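Local coordinates for protein aminotransferase class-III (PDB 6K8H) that is a class-III aminotransferase, an omega-transaminase of the large superfamily of pyridoxal-phosphate-dependent aminotransferases, and binds (5-hydroxy-4,6-dimethylpyridin-3-yl)methyl dihydrogen phosphate, at residues B[166-171]-B[178-183]; B[204-209]-B[238-243]; B[226-231]-B[387-392]; B[379-384]-B[393-398]. All coordinates share one frame; numbering follows the deposited sequence.

Contact 2 is the buried one of the four: two nearly parallel helices beside the main seven-stranded sheet, with aliphatic packing inside and a salt bridge at the more exposed margin. Contact 1 lies at the surface, where two arms of one loop are joined by bridging waters and a few van der Waals contacts. Contacts 3 and 4 are partly buried and adjoin each other, their centres about 8 Å apart, because both use the chain between strand 373-377 and helix 393-408. Contact 3 is a small serine-on-backbone touch, whereas contact 4 is held by a charged pair. Arg387 of contact 3 reaches Ser167 of contact 1, and Asn388 likewise reaches Arg381 and Pro382 of contact 4.

Contact 1 (B[166-171]-B[178-183])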
loop_
_atom_site.group_PDB
_atom_site.type_symbol
_atom_site.label_atom_id
_atom_site.label_comp_id
_atom_site.label_asym_id
_atom_site.label_seq_id
_atom_site.Cartn_x
_atom_site.Cartn_y
_atom_site.Cartn_z
ATOM N N GLN B 166 -5.787 -17.802 -9.387
ATOM C CA GLN B 166 -5.492 -19.069 -10.039
ATOM C C GLN B 166 -6.820 -19.769 -10.299
ATOM O O GLN B 166 -7.552 -20.089 -9.354
ATOM C CB GLN B 166 -4.562 -19.929 -9.179
ATOM C CG GLN B 166 -4.649 -21.401 -9.495
ATOM C CD GLN B 166 -3.382 -22.145 -9.165
ATOM O OE1 GLN B 166 -2.361 -21.537 -8.831
ATOM N NE2 GLN B 166 -3.437 -23.473 -9.255
ATOM N N SER B 167 -7.146 -19.967 -11.571
ATOM C CA SER B 167 -8.371 -20.665 -11.937
ATOM C C SER B 167 -8.382 -22.073 -11.333
ATOM O O SER B 167 -7.343 -22.729 -11.208
ATOM C CB SER B 167 -8.512 -20.734 -13.459
ATOM O OG SER B 167 -9.749 -21.318 -13.820
ATOM N N SER B 168 -9.581 -22.523 -10.934
ATOM C CA SER B 168 -9.781 -23.939 -10.629
ATOM C C SER B 168 -9.366 -24.849 -11.775
ATOM O O SER B 168 -8.993 -26.004 -11.542
ATOM C CB SER B 168 -11.238 -24.188 -10.229
ATOM O OG SER B 168 -12.072 -24.301 -11.368
ATOM N N GLY B 169 -9.429 -24.368 -13.014
ATOM C CA GLY B 169 -9.118 -25.183 -14.184
ATOM C C GLY B 169 -10.328 -25.651 -14.965
ATOM O O GLY B 169 -10.214 -25.872 -16.168
ATOM N N LYS B 170 -11.438 -25.934 -14.285
ATOM C CA LYS B 170 -12.634 -26.478 -14.909
ATOM C C LYS B 170 -13.832 -25.654 -14.460
ATOM O O LYS B 170 -13.845 -25.133 -13.340
ATOM C CB LYS B 170 -12.826 -27.961 -14.553
ATOM C CG LYS B 170 -12.901 -28.233 -13.070
ATOM C CD LYS B 170 -13.239 -29.688 -12.767
ATOM C CE LYS B 170 -13.305 -29.909 -11.255
ATOM N NZ LYS B 170 -13.537 -31.333 -10.866
ATOM N N PRO B 171 -14.838 -25.490 -15.311
ATOM C CA PRO B 171 -16.025 -24.731 -14.901
ATOM C C PRO B 171 -16.882 -25.505 -13.914
ATOM O O PRO B 171 -16.738 -26.714 -13.719
ATOM C CB PRO B 171 -16.772 -24.501 -16.213
ATOM C CG PRO B 171 -16.329 -25.624 -17.092
ATOM C CD PRO B 171 -14.911 -25.933 -16.715
ATOM N N VAL B 178 -15.367 -20.924 -11.727
ATOM C CA VAL B 178 -15.586 -21.143 -10.297
ATOM C C VAL B 178 -14.892 -20.045 -9.500
ATOM O O VAL B 178 -13.750 -19.672 -9.806
ATOM C CB VAL B 178 -15.059 -22.530 -9.863
ATOM C CG1 VAL B 178 -15.082 -22.679 -8.336
ATOM C CG2 VAL B 178 -15.853 -23.649 -10.517
ATOM N N ALA B 179 -15.567 -19.578 -8.447
ATOM C CA ALA B 179 -14.954 -18.591 -7.539
ATOM C C ALA B 179 -14.090 -19.433 -6.600
ATOM O O ALA B 179 -14.648 -20.140 -5.759
ATOM C CB ALA B 179 -16.021 -17.841 -6.787
ATOM N N THR B 180 -12.775 -19.346 -6.759
ATOM C CA THR B 180 -11.857 -20.224 -5.999
ATOM C C THR B 180 -10.965 -19.391 -5.083
ATOM O O THR B 180 -10.533 -18.298 -5.485
ATOM C CB THR B 180 -11.003 -21.076 -6.945
ATOM O OG1 THR B 180 -11.789 -21.445 -8.077
ATOM C CG2 THR B 180 -10.482 -22.329 -6.285
ATOM N N PRO B 181 -10.636 -19.891 -3.882
ATOM C CA PRO B 181 -9.788 -19.125 -2.962
ATOM C C PRO B 181 -8.355 -19.043 -3.457
ATOM O O PRO B 181 -7.774 -20.025 -3.922
ATOM C CB PRO B 181 -9.871 -19.920 -1.657
ATOM C CG PRO B 181 -10.161 -21.303 -2.083
ATOM C CD PRO B 181 -11.005 -21.205 -3.330
ATOM N N TYR B 182 -7.771 -17.864 -3.300
ATOM C CA TYR B 182 -6.351 -17.670 -3.562
ATOM C C TYR B 182 -5.527 -17.658 -2.282
ATOM O O TYR B 182 -4.330 -17.957 -2.328
ATOM C CB TYR B 182 -6.139 -16.352 -4.333
ATOM C CG TYR B 182 -4.716 -16.103 -4.793
ATOM C CD1 TYR B 182 -4.052 -17.027 -5.595
ATOM C CD2 TYR B 182 -4.047 -14.936 -4.441
ATOM C CE1 TYR B 182 -2.755 -16.805 -6.016
ATOM C CE2 TYR B 182 -2.753 -14.709 -4.852
ATOM C CZ TYR B 182 -2.112 -15.650 -5.642
ATOM O OH TYR B 182 -0.825 -15.433 -6.055
ATOM N N THR B 183 -6.139 -17.334 -1.146
ATOM C CA THR B 183 -5.464 -17.318 0.143
ATOM C C THR B 183 -6.190 -18.273 1.089
ATOM O O THR B 183 -7.382 -18.554 0.921
ATOM C CB THR B 183 -5.412 -15.887 0.711
ATOM O OG1 THR B 183 -4.603 -15.843 1.899
ATOM C CG2 THR B 183 -6.814 -15.384 1.027
HETATM O O HOH W 1 -7.268 -18.577 -6.815
HETATM O O HOH W 2 -11.727 -20.674 -11.488
HETATM O O HOH W 3 -13.070 -22.362 -13.286
#
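Ser168 meets Val178 and Thr180 where two antiparallel arms of the irregular loop between helices 159-162 and 188-192 pass each other, with Ser168 in the middle of an ST turn in which Ser167 OG accepts the backbone N-H of Gly169. The side chain of Ser168 can be followed outward. Its CB lies 3.5 Å from Thr180 OG1. A chi1 of 81° then swings Ser168 OG toward the branched end of Val178, 3.8 Å from CB of that valine and about as near its CG2. A short side chain suits this place: CB can sit against the threonine while OG stays by its own turn, taking a weak bond from Lys170 N. Gly169 follows with a positive phi, at which a CB would press on the preceding carbonyl O.

Water does the bridging. One molecule accepts from Ser168 N and donates to Val178 O at 2.8 Å; a second donates to Lys170 O and accepts from Val178 N. Farther along, the Tyr182 ring comes within 4.2 Å of Gln166 N through CD1, and Pro313 of the second subunit packs on the same tyrosine, so this end of the loop reaches the dimer interface. Thr180 braces its own arm: OG1 donates to Val178 O over 3.2 Å, approaching from above the carbonyl plane and not along a lone pair.

Contact 2 (B[204-209]-B[238-243])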
loop_
_atom_site.group_PDB
_atom_site.type_symbol
_atom_site.label_atom_id
_atom_site.label_comp_id
_atom_site.label_asym_id
_atom_site.label_seq_id
_atom_site.Cartn_x
_atom_site.Cartn_y
_atom_site.Cartn_z
ATOM N N GLY B 204 -20.475 -15.853 -22.431
ATOM C CA GLY B 204 -20.556 -16.176 -21.017
ATOM C C GLY B 204 -20.468 -14.944 -20.135
ATOM O O GLY B 204 -21.176 -14.833 -19.128
ATOM N N THR B 205 -19.605 -13.996 -20.511
ATOM C CA THR B 205 -19.478 -12.744 -19.771
ATOM C C THR B 205 -20.815 -12.009 -19.707
ATOM O O THR B 205 -21.253 -11.572 -18.633
ATOM C CB THR B 205 -18.405 -11.866 -20.431
ATOM O OG1 THR B 205 -17.108 -12.438 -20.209
ATOM C CG2 THR B 205 -18.433 -10.449 -19.897
ATOM N N GLU B 206 -21.491 -11.884 -20.855
ATOM C CA GLU B 206 -22.775 -11.193 -20.893
ATOM C C GLU B 206 -23.829 -11.939 -20.092
ATOM O O GLU B 206 -24.594 -11.319 -19.344
ATOM C CB GLU B 206 -23.229 -11.005 -22.343
ATOM C CG GLU B 206 -22.483 -9.897 -23.071
ATOM C CD GLU B 206 -23.084 -9.567 -24.429
ATOM O OE1 GLU B 206 -23.752 -10.449 -25.022
ATOM O OE2 GLU B 206 -22.891 -8.423 -24.899
ATOM N N ARG B 207 -23.882 -13.269 -20.218
ATOM C CA ARG B 207 -24.901 -14.017 -19.487
ATOM C C ARG B 207 -24.719 -13.862 -17.977
ATOM O O ARG B 207 -25.701 -13.696 -17.237
ATOM C CB ARG B 207 -24.865 -15.492 -19.888
ATOM C CG ARG B 207 -25.387 -15.805 -21.301
ATOM C CD ARG B 207 -25.356 -17.320 -21.567
ATOM N NE ARG B 207 -24.032 -17.774 -21.998
ATOM C CZ ARG B 207 -23.465 -18.932 -21.646
ATOM N NH1 ARG B 207 -24.107 -19.772 -20.838
ATOM N NH2 ARG B 207 -22.248 -19.248 -22.102
ATOM N N LEU B 208 -23.467 -13.885 -17.505
ATOM C CA LEU B 208 -23.219 -13.725 -16.074
ATOM C C LEU B 208 -23.535 -12.311 -15.591
ATOM O O LEU B 208 -24.114 -12.138 -14.511
ATOM C CB LEU B 208 -21.774 -14.100 -15.753
ATOM C CG LEU B 208 -21.554 -15.605 -15.624
ATOM C CD1 LEU B 208 -20.065 -15.931 -15.716
ATOM C CD2 LEU B 208 -22.132 -16.119 -14.315
ATOM N N ILE B 209 -23.153 -11.293 -16.354
ATOM C CA ILE B 209 -23.474 -9.902 -15.921
ATOM C C ILE B 209 -24.998 -9.711 -15.898
ATOM O O ILE B 209 -25.510 -9.154 -14.924
ATOM C CB ILE B 209 -22.752 -8.875 -16.807
ATOM C CG1 ILE B 209 -21.247 -8.897 -16.525
ATOM C CG2 ILE B 209 -23.351 -7.496 -16.612
ATOM C CD1 ILE B 209 -20.406 -8.191 -17.539
ATOM N N LEU B 238 -14.495 -6.253 -25.731
ATOM C CA LEU B 238 -14.367 -5.117 -24.824
ATOM C C LEU B 238 -15.435 -4.063 -25.110
ATOM O O LEU B 238 -15.944 -3.414 -24.186
ATOM C CB LEU B 238 -12.954 -4.536 -24.932
ATOM C CG LEU B 238 -12.412 -3.660 -23.790
ATOM C CD1 LEU B 238 -12.235 -4.456 -22.493
ATOM C CD2 LEU B 238 -11.088 -3.003 -24.205
ATOM N N GLN B 239 -15.804 -3.892 -26.382
ATOM C CA GLN B 239 -16.865 -2.947 -26.724
ATOM C C GLN B 239 -18.209 -3.412 -26.184
ATOM O O GLN B 239 -18.978 -2.612 -25.635
ATOM C CB GLN B 239 -16.935 -2.752 -28.245
ATOM C CG GLN B 239 -15.721 -2.027 -28.857
ATOM C CD GLN B 239 -15.552 -2.297 -30.355
ATOM O OE1 GLN B 239 -16.515 -2.642 -31.053
ATOM N NE2 GLN B 239 -14.319 -2.146 -30.852
ATOM N N ARG B 240 -18.504 -4.708 -26.303
ATOM C CA ARG B 240 -19.764 -5.201 -25.761
ATOM C C ARG B 240 -19.777 -5.170 -24.237
ATOM O O ARG B 240 -20.832 -4.925 -23.631
ATOM C CB ARG B 240 -20.031 -6.605 -26.289
ATOM C CG ARG B 240 -20.413 -6.586 -27.767
ATOM C CD ARG B 240 -20.472 -7.980 -28.360
ATOM N NE ARG B 240 -21.359 -8.864 -27.606
ATOM C CZ ARG B 240 -21.788 -10.039 -28.052
ATOM N NH1 ARG B 240 -21.418 -10.468 -29.255
ATOM N NH2 ARG B 240 -22.578 -10.787 -27.293
ATOM N N LEU B 241 -18.623 -5.411 -23.603
ATOM C CA LEU B 241 -18.530 -5.256 -22.156
ATOM C C LEU B 241 -18.822 -3.818 -21.749
ATOM O O LEU B 241 -19.550 -3.574 -20.771
ATOM C CB LEU B 241 -17.139 -5.687 -21.659
ATOM C CG LEU B 241 -16.877 -5.553 -20.147
ATOM C CD1 LEU B 241 -17.849 -6.411 -19.349
ATOM C CD2 LEU B 241 -15.421 -5.906 -19.789
ATOM N N ARG B 242 -18.262 -2.848 -22.490
ATOM C CA ARG B 242 -18.558 -1.447 -22.193
ATOM C C ARG B 242 -20.052 -1.161 -22.341
ATOM O O ARG B 242 -20.652 -0.482 -21.492
ATOM C CB ARG B 242 -17.721 -0.528 -23.089
ATOM C CG ARG B 242 -18.126 0.955 -23.050
ATOM C CD ARG B 242 -17.682 1.650 -21.750
ATOM N NE ARG B 242 -18.555 1.321 -20.625
ATOM C CZ ARG B 242 -18.475 1.869 -19.414
ATOM N NH1 ARG B 242 -17.553 2.786 -19.148
ATOM N NH2 ARG B 242 -19.320 1.490 -18.464
ATOM N N GLU B 243 -20.679 -1.702 -23.394
ATOM C CA GLU B 243 -22.102 -1.427 -23.614
ATOM C C GLU B 243 -22.960 -2.005 -22.495
ATOM O O GLU B 243 -23.861 -1.333 -21.975
ATOM C CB GLU B 243 -22.563 -1.977 -24.969
ATOM C CG GLU B 243 -21.957 -1.275 -26.167
ATOM C CD GLU B 243 -22.795 -0.106 -26.654
ATOM O OE1 GLU B 243 -23.265 0.691 -25.810
ATOM O OE2 GLU B 243 -22.997 0.014 -27.889
#
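Glu206 and Arg240 both turn CG away from their carbonyl carbons, chi1 -76° in the glutamate, and from there the acid runs out extended while the arginine bends at its third torsion to bring its flank round. The guanidinium therefore meets the carboxylate side-on: Arg240 NH2 donates to Glu206 OE1 at 2.6 Å and Arg240 NE to Glu206 OE2 at 3.1 Å. Both oxygens lie close to the guanidinium plane but are approached from above their own carboxylate plane, the two planes standing 51° apart. Long, flexible, oppositely charged chains are apt here, where the groove between the helices opens toward the surface. The helices, 202-211 and 235-248, run nearly parallel: the axes of segments 204-209 and 238-243 approach to 10.6 Å at 11°. Helix 235-248 is the connection of a beta-alpha-beta crossover between strands 216-221 and 251-255 in the main sheet of the aminotransferase fold. Deeper in the groove the chemistry becomes aliphatic. Leu241 sends CD1 to 3.6 Å from Ile209 CD1 and to 4.1 Å from Thr205 CG2, crossing both side chains at about a right angle. Thr205 can line this apolar layer with its methyl because its OG1 bonds to Asp201 O, just before the helix. On the sheet side, Leu241 packs on Ile221 and Leu252, and Ile209 on Val219.

Contact 3 (B[226-231]-B[387-392])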
loop_
_atom_site.group_PDB
_atom_site.type_symbol
_atom_site.label_atom_id
_atom_site.label_comp_id
_atom_site.label_asym_id
_atom_site.label_seq_id
_atom_site.Cartn_x
_atom_site.Cartn_y
_atom_site.Cartn_z
ATOM N N ARG B 226 -1.086 -10.472 -17.890
ATOM C CA ARG B 226 0.134 -11.312 -17.967
ATOM C C ARG B 226 -0.229 -12.749 -17.564
ATOM O O ARG B 226 0.286 -13.680 -18.183
ATOM C CB ARG B 226 1.206 -10.782 -17.018
ATOM C CG ARG B 226 2.067 -11.888 -16.432
ATOM C CD ARG B 226 3.198 -11.388 -15.568
ATOM N NE ARG B 226 2.726 -10.528 -14.505
ATOM C CZ ARG B 226 2.219 -10.963 -13.362
ATOM N NH1 ARG B 226 2.117 -12.260 -13.134
ATOM N NH2 ARG B 226 1.840 -10.096 -12.442
ATOM N N SER B 227 -1.103 -12.893 -16.568
ATOM C CA SER B 227 -1.467 -14.212 -16.063
ATOM C C SER B 227 -2.093 -15.094 -17.135
ATOM O O SER B 227 -1.971 -16.326 -17.071
ATOM C CB SER B 227 -2.448 -14.042 -14.899
ATOM O OG SER B 227 -1.776 -13.927 -13.666
ATOM N N LEU B 228 -2.732 -14.489 -18.136
ATOM C CA LEU B 228 -3.352 -15.246 -19.212
ATOM C C LEU B 228 -2.525 -15.228 -20.496
ATOM O O LEU B 228 -3.070 -15.451 -21.582
ATOM C CB LEU B 228 -4.776 -14.721 -19.452
ATOM C CG LEU B 228 -5.739 -14.846 -18.251
ATOM C CD1 LEU B 228 -7.195 -14.375 -18.563
ATOM C CD2 LEU B 228 -5.762 -16.262 -17.717
ATOM N N GLY B 229 -1.218 -15.000 -20.395
ATOM C CA GLY B 229 -0.353 -15.063 -21.556
ATOM C C GLY B 229 -0.164 -13.775 -22.328
ATOM O O GLY B 229 0.347 -13.824 -23.456
ATOM N N LEU B 230 -0.564 -12.625 -21.778
ATOM C CA LEU B 230 -0.378 -11.332 -22.459
ATOM C C LEU B 230 -1.047 -11.338 -23.829
ATOM O O LEU B 230 -0.485 -10.884 -24.827
ATOM C CB LEU B 230 1.110 -10.960 -22.591
ATOM C CG LEU B 230 1.444 -9.470 -22.716
ATOM C CD1 LEU B 230 1.092 -8.752 -21.403
ATOM C CD2 LEU B 230 2.895 -9.234 -23.063
ATOM N N TYR B 231 -2.264 -11.852 -23.879
ATOM C CA TYR B 231 -3.087 -11.726 -25.069
ATOM C C TYR B 231 -4.235 -10.783 -24.745
ATOM O O TYR B 231 -5.010 -11.062 -23.819
ATOM C CB TYR B 231 -3.609 -13.086 -25.527
ATOM C CG TYR B 231 -4.457 -13.009 -26.763
ATOM C CD1 TYR B 231 -3.881 -12.864 -28.018
ATOM C CD2 TYR B 231 -5.839 -13.056 -26.676
ATOM C CE1 TYR B 231 -4.668 -12.786 -29.154
ATOM C CE2 TYR B 231 -6.625 -12.980 -27.792
ATOM C CZ TYR B 231 -6.040 -12.844 -29.029
ATOM O OH TYR B 231 -6.847 -12.769 -30.139
ATOM N N ARG B 387 -8.232 -20.685 -21.279
ATOM C CA ARG B 387 -7.812 -21.885 -20.573
ATOM C C ARG B 387 -6.608 -22.537 -21.226
ATOM O O ARG B 387 -5.957 -23.372 -20.592
ATOM C CB ARG B 387 -8.976 -22.863 -20.448
ATOM C CG ARG B 387 -10.055 -22.360 -19.482
ATOM C CD ARG B 387 -10.759 -23.510 -18.812
ATOM N NE ARG B 387 -11.923 -23.100 -18.038
ATOM C CZ ARG B 387 -11.895 -22.809 -16.737
ATOM N NH1 ARG B 387 -10.750 -22.871 -16.070
ATOM N NH2 ARG B 387 -13.008 -22.461 -16.103
ATOM N N ASN B 388 -6.296 -22.162 -22.473
ATOM C CA ASN B 388 -5.096 -22.641 -23.128
ATOM C C ASN B 388 -3.827 -22.048 -22.539
ATOM O O ASN B 388 -2.741 -22.573 -22.820
ATOM C CB ASN B 388 -5.165 -22.328 -24.623
ATOM C CG ASN B 388 -6.173 -23.191 -25.333
ATOM O OD1 ASN B 388 -6.494 -24.284 -24.864
ATOM N ND2 ASN B 388 -6.691 -22.708 -26.467
ATOM N N SER B 389 -3.922 -20.975 -21.735
ATOM C CA SER B 389 -2.696 -20.409 -21.185
ATOM C C SER B 389 -2.106 -21.275 -20.072
ATOM O O SER B 389 -0.948 -21.070 -19.705
ATOM C CB SER B 389 -2.919 -18.974 -20.680
ATOM O OG SER B 389 -3.913 -18.894 -19.677
ATOM N N VAL B 390 -2.873 -22.217 -19.521
ATOM C CA VAL B 390 -2.366 -23.086 -18.467
ATOM C C VAL B 390 -1.380 -24.091 -19.046
ATOM O O VAL B 390 -1.647 -24.736 -20.068
ATOM C CB VAL B 390 -3.519 -23.806 -17.750
ATOM C CG1 VAL B 390 -2.976 -24.634 -16.608
ATOM C CG2 VAL B 390 -4.549 -22.797 -17.235
ATOM N N LEU B 391 -0.256 -24.271 -18.361
ATOM C CA LEU B 391 0.818 -25.127 -18.852
ATOM C C LEU B 391 0.723 -26.530 -18.267
ATOM O O LEU B 391 0.380 -26.713 -17.092
ATOM C CB LEU B 391 2.185 -24.522 -18.511
ATOM C CG LEU B 391 2.500 -23.158 -19.135
ATOM C CD1 LEU B 391 3.955 -22.768 -18.921
ATOM C CD2 LEU B 391 2.156 -23.163 -20.624
ATOM N N SER B 392 1.049 -27.520 -19.094
ATOM C CA SER B 392 1.182 -28.888 -18.626
ATOM C C SER B 392 2.470 -29.039 -17.821
ATOM O O SER B 392 3.315 -28.139 -17.780
ATOM C CB SER B 392 1.188 -29.852 -19.812
ATOM O OG SER B 392 2.331 -29.621 -20.626
HETATM O O HOH W 4 -3.684 -19.257 -16.790
#
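Ser389 presses against the backbone of Leu228, and this small patch is the dense part of the contact. The serine CB lies 3.6 Å from Leu228 O, while its OG stands 3.7 Å from Leu228 CA and 3.8 Å from the CD2 methyl of the same leucine. With chi1 at 59° the hydroxyl sits over the serine's own main chain, and OG bonds to Tyr386 O, closing on its own 3-10 turn. Serine fits because CB must slip close to a neighbouring backbone while its polar atom is held by Tyr386 O and by a water. The backbone of Gly229 also faces the serine, Gly229 N lying 4.3 Å from Ser389 CB. The firm reason for glycine here is its positive phi, at which a CB would jam against Leu228 O.

The other margin is looser and wet. Ser227 stays 4.1 Å from Ser389 OG through its carbonyl O, and a water spans the gap, donating to that OG at 2.9 Å and only weakly to Ser227 O. Leu228, by contrast, is buried, its side chain lying on Cys153 and Phe199. Arg226, at the start of the same loop, touches the bound (5-hydroxy-4,6-dimethylpyridin-3-yl)methyl dihydrogen phosphate.

The loop 226-231 leads from strand 216-221 of the main sheet to helix 235-248. Gly229 O bonds to Thr368 OG1 of strand 366-370, and Leu230 packs on Leu373 and His375 of strand 373-377 and on Phe418 of strand 418-420, while residues 387-392 lead directly into helix 393-408.

Contact 4 (B[379-384]-B[393-398]); sequences HQRPLA and AQERAF
His379 and Glu395 are the closest backbone neighbours, their CA atoms 8.1 Å apart, as the loop leaving strand 373-377 passes the first turn of helix 393-408. Arg381 and Glu395 bridge that distance by reaching toward each other from opposite directions. The arginine grips end-on: Arg381 NH1 donates to Glu395 OE2 at 2.7 Å, almost straight at 168° and onto the syn lone pair, while Arg381 NH2 reaches Glu395 OE1 at 3.1 Å, rather more bent and from outside the carboxylate plane. Glu395 has a second task. Its OE1 accepts the backbone N-H of Ser392, the N-cap residue whose own side chain caps a helix nitrogen, consistent with a capping box. Glutamate is thus well placed, three residues into a helix whose N-terminal dipole should steady its charge. On the loop side, His379 acts as a platform. Its chi1 of 64° turns the ring toward the chain that follows, where His379 ND1 accepts in the ring plane from Arg381 N, 3.0 Å away. One face of the ring carries Arg381 NH2, 3.1 Å above it, near the rim. His379 CB lies 3.6 Å from Glu395 OE2. Farther back along the arginine, NE bonds to Asn388 O.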
loop_
_atom_site.group_PDB
_atom_site.type_symbol
_atom_site.label_atom_id
_atom_site.label_comp_id
_atom_site.label_asym_id
_atom_site.label_seq_id
_atom_site.Cartn_x
_atom_site.Cartn_y
_atom_site.Cartn_z
ATOM N N HIS B 379 4.376 -23.269 -26.899
ATOM C CA HIS B 379 3.291 -24.051 -27.467
ATOM C C HIS B 379 2.618 -23.185 -28.523
ATOM O O HIS B 379 2.916 -21.995 -28.657
ATOM C CB HIS B 379 2.297 -24.495 -26.395
ATOM C CG HIS B 379 1.596 -23.347 -25.742
ATOM N ND1 HIS B 379 0.582 -22.647 -26.364
ATOM C CD2 HIS B 379 1.775 -22.762 -24.534
ATOM C CE1 HIS B 379 0.161 -21.682 -25.561
ATOM N NE2 HIS B 379 0.871 -21.728 -24.446
ATOM N N GLN B 380 1.714 -23.794 -29.289
ATOM C CA GLN B 380 1.005 -23.078 -30.335
ATOM C C GLN B 380 -0.507 -23.115 -30.120
ATOM O O GLN B 380 -1.281 -23.115 -31.082
ATOM C CB GLN B 380 1.396 -23.623 -31.709
ATOM C CG GLN B 380 2.767 -23.090 -32.146
ATOM C CD GLN B 380 3.267 -23.654 -33.457
ATOM O OE1 GLN B 380 2.961 -24.787 -33.827
ATOM N NE2 GLN B 380 4.063 -22.861 -34.167
ATOM N N ARG B 381 -0.944 -23.133 -28.847
ATOM C CA ARG B 381 -2.371 -23.052 -28.569
ATOM C C ARG B 381 -2.869 -21.621 -28.724
ATOM O O ARG B 381 -2.173 -20.676 -28.338
ATOM C CB ARG B 381 -2.675 -23.547 -27.159
ATOM C CG ARG B 381 -2.293 -24.998 -26.948
ATOM C CD ARG B 381 -2.745 -25.524 -25.585
ATOM N NE ARG B 381 -2.051 -24.870 -24.486
ATOM C CZ ARG B 381 -0.854 -25.231 -24.043
ATOM N NH1 ARG B 381 -0.207 -26.246 -24.614
ATOM N NH2 ARG B 381 -0.309 -24.589 -23.017
ATOM N N PRO B 382 -4.067 -21.437 -29.284
ATOM C CA PRO B 382 -4.644 -20.086 -29.393
ATOM C C PRO B 382 -5.009 -19.552 -28.013
ATOM O O PRO B 382 -5.906 -20.077 -27.349
ATOM C CB PRO B 382 -5.886 -20.295 -30.263
ATOM C CG PRO B 382 -6.250 -21.746 -30.083
ATOM C CD PRO B 382 -4.997 -22.491 -29.726
ATOM N N LEU B 383 -4.327 -18.485 -27.597
ATOM C CA LEU B 383 -4.544 -17.915 -26.274
ATOM C C LEU B 383 -5.846 -17.133 -26.179
ATOM O O LEU B 383 -6.234 -16.726 -25.073
ATOM C CB LEU B 383 -3.357 -17.029 -25.908
ATOM C CG LEU B 383 -2.073 -17.848 -25.790
ATOM C CD1 LEU B 383 -0.848 -16.991 -26.062
ATOM C CD2 LEU B 383 -2.032 -18.481 -24.399
ATOM N N ALA B 384 -6.530 -16.930 -27.310
ATOM C CA ALA B 384 -7.861 -16.340 -27.304
ATOM C C ALA B 384 -8.848 -17.180 -26.507
ATOM O O ALA B 384 -9.869 -16.651 -26.047
ATOM C CB ALA B 384 -8.353 -16.158 -28.745
ATOM N N ALA B 393 2.618 -30.201 -17.177
ATOM C CA ALA B 393 3.849 -30.492 -16.446
ATOM C C ALA B 393 5.063 -30.445 -17.366
ATOM O O ALA B 393 6.095 -29.860 -17.012
ATOM C CB ALA B 393 3.751 -31.857 -15.766
ATOM N N GLN B 394 4.951 -31.043 -18.557
ATOM C CA GLN B 394 6.055 -31.029 -19.510
ATOM C C GLN B 394 6.407 -29.608 -19.915
ATOM O O GLN B 394 7.590 -29.251 -20.022
ATOM C CB GLN B 394 5.695 -31.847 -20.750
ATOM C CG GLN B 394 6.643 -31.619 -21.911
ATOM C CD GLN B 394 6.407 -32.569 -23.064
ATOM O OE1 GLN B 394 6.026 -32.162 -24.162
ATOM N NE2 GLN B 394 6.626 -33.840 -22.821
ATOM N N GLU B 395 5.391 -28.780 -20.142
ATOM C CA GLU B 395 5.652 -27.397 -20.515
ATOM C C GLU B 395 6.279 -26.618 -19.365
ATOM O O GLU B 395 7.199 -25.820 -19.589
ATOM C CB GLU B 395 4.361 -26.739 -20.998
ATOM C CG GLU B 395 4.013 -27.174 -22.411
ATOM C CD GLU B 395 2.560 -26.948 -22.783
ATOM O OE1 GLU B 395 1.758 -26.553 -21.902
ATOM O OE2 GLU B 395 2.228 -27.189 -23.970
ATOM N N ARG B 396 5.817 -26.842 -18.129
ATOM C CA ARG B 396 6.432 -26.163 -16.990
ATOM C C ARG B 396 7.907 -26.539 -16.858
ATOM O O ARG B 396 8.765 -25.668 -16.667
ATOM C CB ARG B 396 5.662 -26.471 -15.694
ATOM C CG ARG B 396 4.284 -25.812 -15.619
ATOM C CD ARG B 396 3.654 -25.918 -14.217
ATOM N NE ARG B 396 3.554 -27.301 -13.734
ATOM C CZ ARG B 396 2.483 -28.084 -13.886
ATOM N NH1 ARG B 396 1.403 -27.633 -14.510
ATOM N NH2 ARG B 396 2.489 -29.322 -13.408
ATOM N N ALA B 397 8.224 -27.834 -16.975
ATOM C CA ALA B 397 9.627 -28.261 -16.885
ATOM C C ALA B 397 10.483 -27.679 -18.016
ATOM O O ALA B 397 11.619 -27.236 -17.783
ATOM C CB ALA B 397 9.713 -29.789 -16.884
ATOM N N PHE B 398 9.961 -27.677 -19.251
ATOM C CA PHE B 398 10.734 -27.174 -20.389
ATOM C C PHE B 398 10.963 -25.664 -20.291
ATOM O O PHE B 398 12.087 -25.174 -20.499
ATOM C CB PHE B 398 10.027 -27.544 -21.699
ATOM C CG PHE B 398 10.877 -27.356 -22.921
ATOM C CD1 PHE B 398 11.864 -28.278 -23.258
ATOM C CD2 PHE B 398 10.700 -26.254 -23.728
ATOM C CE1 PHE B 398 12.650 -28.097 -24.392
ATOM C CE2 PHE B 398 11.486 -26.061 -24.862
ATOM C CZ PHE B 398 12.461 -26.982 -25.192
#